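Local coordinates for protein branched-chain-amino-acid aminotransferase (Pseudomonas aeruginosa, PDB 6NST) that probably catalyses the reversible, pyridoxal 5'-phosphate-dependent transfer of amino groups between leucine, isoleucine or valine and 2-oxoglutarate, at residues I140-S145 against A252-T257. The protein carries 1 engineered substitution. Numbering follows the deposited sequence.
Sequences IKVRTS and AFFTGT. With SO4 (sulfate ion), chain G.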
loop_
_atom_site.group_PDB
_atom_site.type_symbol
_atom_site.label_atom_id
_atom_site.label_comp_id
_atom_site.label_asym_id
_atom_site.label_seq_id
_atom_site.Cartn_x
_atom_site.Cartn_y
_atom_site.Cartn_z
ATOM N N ILE A 140 -4.704 -32.287 0.655
ATOM C CA ILE A 140 -3.744 -31.839 1.653
ATOM C C ILE A 140 -4.383 -30.754 2.511
ATOM O O ILE A 140 -5.414 -30.169 2.164
ATOM C CB ILE A 140 -2.443 -31.323 1.008
ATOM C CG1 ILE A 140 -2.735 -30.116 0.114
ATOM C CG2 ILE A 140 -1.775 -32.418 0.202
ATOM C CD1 ILE A 140 -1.496 -29.499 -0.507
ATOM N N LYS A 141 -3.752 -30.488 3.655
ATOM C CA LYS A 141 -4.136 -29.381 4.521
ATOM C C LYS A 141 -3.352 -28.135 4.135
ATOM O O LYS A 141 -2.148 -28.202 3.874
ATOM C CB LYS A 141 -3.875 -29.712 5.991
ATOM C CG LYS A 141 -4.813 -30.738 6.597
ATOM C CD LYS A 141 -4.481 -30.971 8.067
ATOM C CE LYS A 141 -4.502 -29.666 8.854
ATOM N NZ LYS A 141 -4.191 -29.867 10.298
ATOM N N VAL A 142 -4.037 -26.994 4.111
ATOM C CA VAL A 142 -3.440 -25.734 3.686
ATOM C C VAL A 142 -3.728 -24.671 4.736
ATOM O O VAL A 142 -4.870 -24.528 5.188
ATOM C CB VAL A 142 -3.970 -25.296 2.307
ATOM C CG1 VAL A 142 -3.447 -23.917 1.944
ATOM C CG2 VAL A 142 -3.573 -26.309 1.246
ATOM N N ARG A 143 -2.694 -23.931 5.126
ATOM C CA ARG A 143 -2.828 -22.773 5.997
ATOM C C ARG A 143 -2.359 -21.536 5.248
ATOM O O ARG A 143 -1.318 -21.567 4.582
ATOM C CB ARG A 143 -2.023 -22.950 7.288
ATOM C CG ARG A 143 -2.597 -23.986 8.235
ATOM C CD ARG A 143 -1.725 -24.161 9.469
ATOM N NE ARG A 143 -1.717 -22.972 10.314
ATOM C CZ ARG A 143 -2.658 -22.687 11.209
ATOM N NH1 ARG A 143 -3.690 -23.505 11.373
ATOM N NH2 ARG A 143 -2.572 -21.581 11.937
ATOM N N THR A 144 -3.126 -20.454 5.350
ATOM C CA THR A 144 -2.724 -19.202 4.724
ATOM C C THR A 144 -1.469 -18.664 5.404
ATOM O O THR A 144 -1.405 -18.578 6.634
ATOM C CB THR A 144 -3.851 -18.175 4.802
ATOM O OG1 THR A 144 -5.028 -18.708 4.183
ATOM C CG2 THR A 144 -3.450 -16.892 4.093
ATOM N N SER A 145 -0.471 -18.313 4.600
ATOM C CA SER A 145 0.807 -17.863 5.134
ATOM C C SER A 145 0.700 -16.455 5.702
ATOM O O SER A 145 0.054 -15.579 5.118
ATOM C CB SER A 145 1.877 -17.899 4.042
ATOM O OG SER A 145 3.090 -17.323 4.496
ATOM N N ALA A 252 -10.659 -27.247 -4.876
ATOM C CA ALA A 252 -9.433 -26.464 -4.902
ATOM C C ALA A 252 -8.262 -27.412 -5.094
ATOM O O ALA A 252 -8.264 -28.518 -4.545
ATOM C CB ALA A 252 -9.256 -25.648 -3.615
ATOM N N PHE A 253 -7.269 -26.984 -5.872
ATOM C CA PHE A 253 -6.079 -27.805 -6.037
ATOM C C PHE A 253 -4.880 -26.933 -6.375
ATOM O O PHE A 253 -5.011 -25.755 -6.715
ATOM C CB PHE A 253 -6.275 -28.893 -7.105
ATOM C CG PHE A 253 -6.621 -28.368 -8.470
ATOM C CD1 PHE A 253 -5.626 -28.072 -9.390
ATOM C CD2 PHE A 253 -7.942 -28.200 -8.845
ATOM C CE1 PHE A 253 -5.947 -27.602 -10.652
ATOM C CE2 PHE A 253 -8.268 -27.732 -10.107
ATOM C CZ PHE A 253 -7.271 -27.435 -11.011
ATOM N N PHE A 254 -3.705 -27.543 -6.263
ATOM C CA PHE A 254 -2.431 -26.933 -6.601
ATOM C C PHE A 254 -1.895 -27.544 -7.889
ATOM O O PHE A 254 -2.120 -28.724 -8.175
ATOM C CB PHE A 254 -1.407 -27.138 -5.479
ATOM C CG PHE A 254 -1.573 -26.203 -4.313
ATOM C CD1 PHE A 254 -1.721 -24.841 -4.510
ATOM C CD2 PHE A 254 -1.566 -26.690 -3.017
ATOM C CE1 PHE A 254 -1.862 -23.980 -3.437
ATOM C CE2 PHE A 254 -1.710 -25.837 -1.939
ATOM C CZ PHE A 254 -1.857 -24.479 -2.152
ATOM N N THR A 255 -1.178 -26.731 -8.664
ATOM C CA THR A 255 -0.487 -27.203 -9.856
ATOM C C THR A 255 0.977 -26.803 -9.783
ATOM O O THR A 255 1.308 -25.700 -9.338
ATOM C CB THR A 255 -1.104 -26.649 -11.146
ATOM O OG1 THR A 255 -1.002 -25.220 -11.154
ATOM C CG2 THR A 255 -2.562 -27.061 -11.259
ATOM N N GLY A 256 1.843 -27.704 -10.223
ATOM C CA GLY A 256 3.271 -27.444 -10.231
ATOM C C GLY A 256 3.991 -28.608 -10.874
ATOM O O GLY A 256 3.431 -29.695 -11.048
ATOM N N THR A 257 5.250 -28.362 -11.238
ATOM C CA THR A 257 6.047 -29.416 -11.857
ATOM C C THR A 257 6.251 -30.585 -10.904
ATOM O O THR A 257 6.140 -31.748 -11.307
ATOM C CB THR A 257 7.395 -28.863 -12.317
ATOM O OG1 THR A 257 7.188 -27.848 -13.307
ATOM C CG2 THR A 257 8.242 -29.967 -12.918
HETATM S S SO4 G . 5.724 -24.831 -12.539
HETATM O O1 SO4 G . 6.207 -24.123 -13.721
HETATM O O2 SO4 G . 6.746 -25.760 -12.078
HETATM O O3 SO4 G . 5.423 -23.871 -11.478
HETATM O O4 SO4 G . 4.513 -25.572 -12.883
#
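Sulfate oxygen O2 accepts a moderately bent hydrogen bond of 3.1 Å from the backbone N of Thr-257 (144° at the hydrogen), just past the end of strand 251-256. Thr-257 OG1 is a second donor to O2, at a separation too short to be taken literally. Threonine suits the place because OG1 lies beside its own backbone N (chi1 -62°), placed to turn to the same oxygen as the amide. Gly-256 CA lies 3.5 Å from sulfate O4 as the strand leads into Thr-257. Arg-61 NH2, Thr-221 OG1 and the backbone N of Ile-220, at the start of helix 220-231, also hydrogen-bond to the sulfate, which probably came from the crystallisation liquor.

Farther back along the same strand, the contact with strand 140-145 is wholly apolar and rests on the ring of Phe-254. Ile-140 CD1 meets the ring at its edge, close to the ring plane, 3.8 Å from Phe-254 CD2. Its CG1 stands between the backbone N and the carbonyl carbon (chi1 62°), and the extended chain beyond carries CD1 to the ring. Val-142 CG2 comes in obliquely on the neighbouring ring carbon, 3.7 Å from Phe-254 CE2. The Val-142 and Phe-254 side chains come from opposite directions, whereas Ile-140 crosses Phe-254 at about a right angle. Isoleucine offers a longer branch that reaches the ring edge, valine a short one close to its own strand; both suit a buried strand facing a broad aromatic ring.

Strand 262-267 lies between the two in the curled mixed sheet, parallel to 140-145 and antiparallel to 251-256, and its Ile-264 touches both Val-142 and Phe-254. The chemistry thus divides along 252-257: dispersion packing joins the buried strand to its second neighbour, while directed donors beyond its end hold an anion, consistent with sulfate occupying the subsite of the cofactor's phosphate.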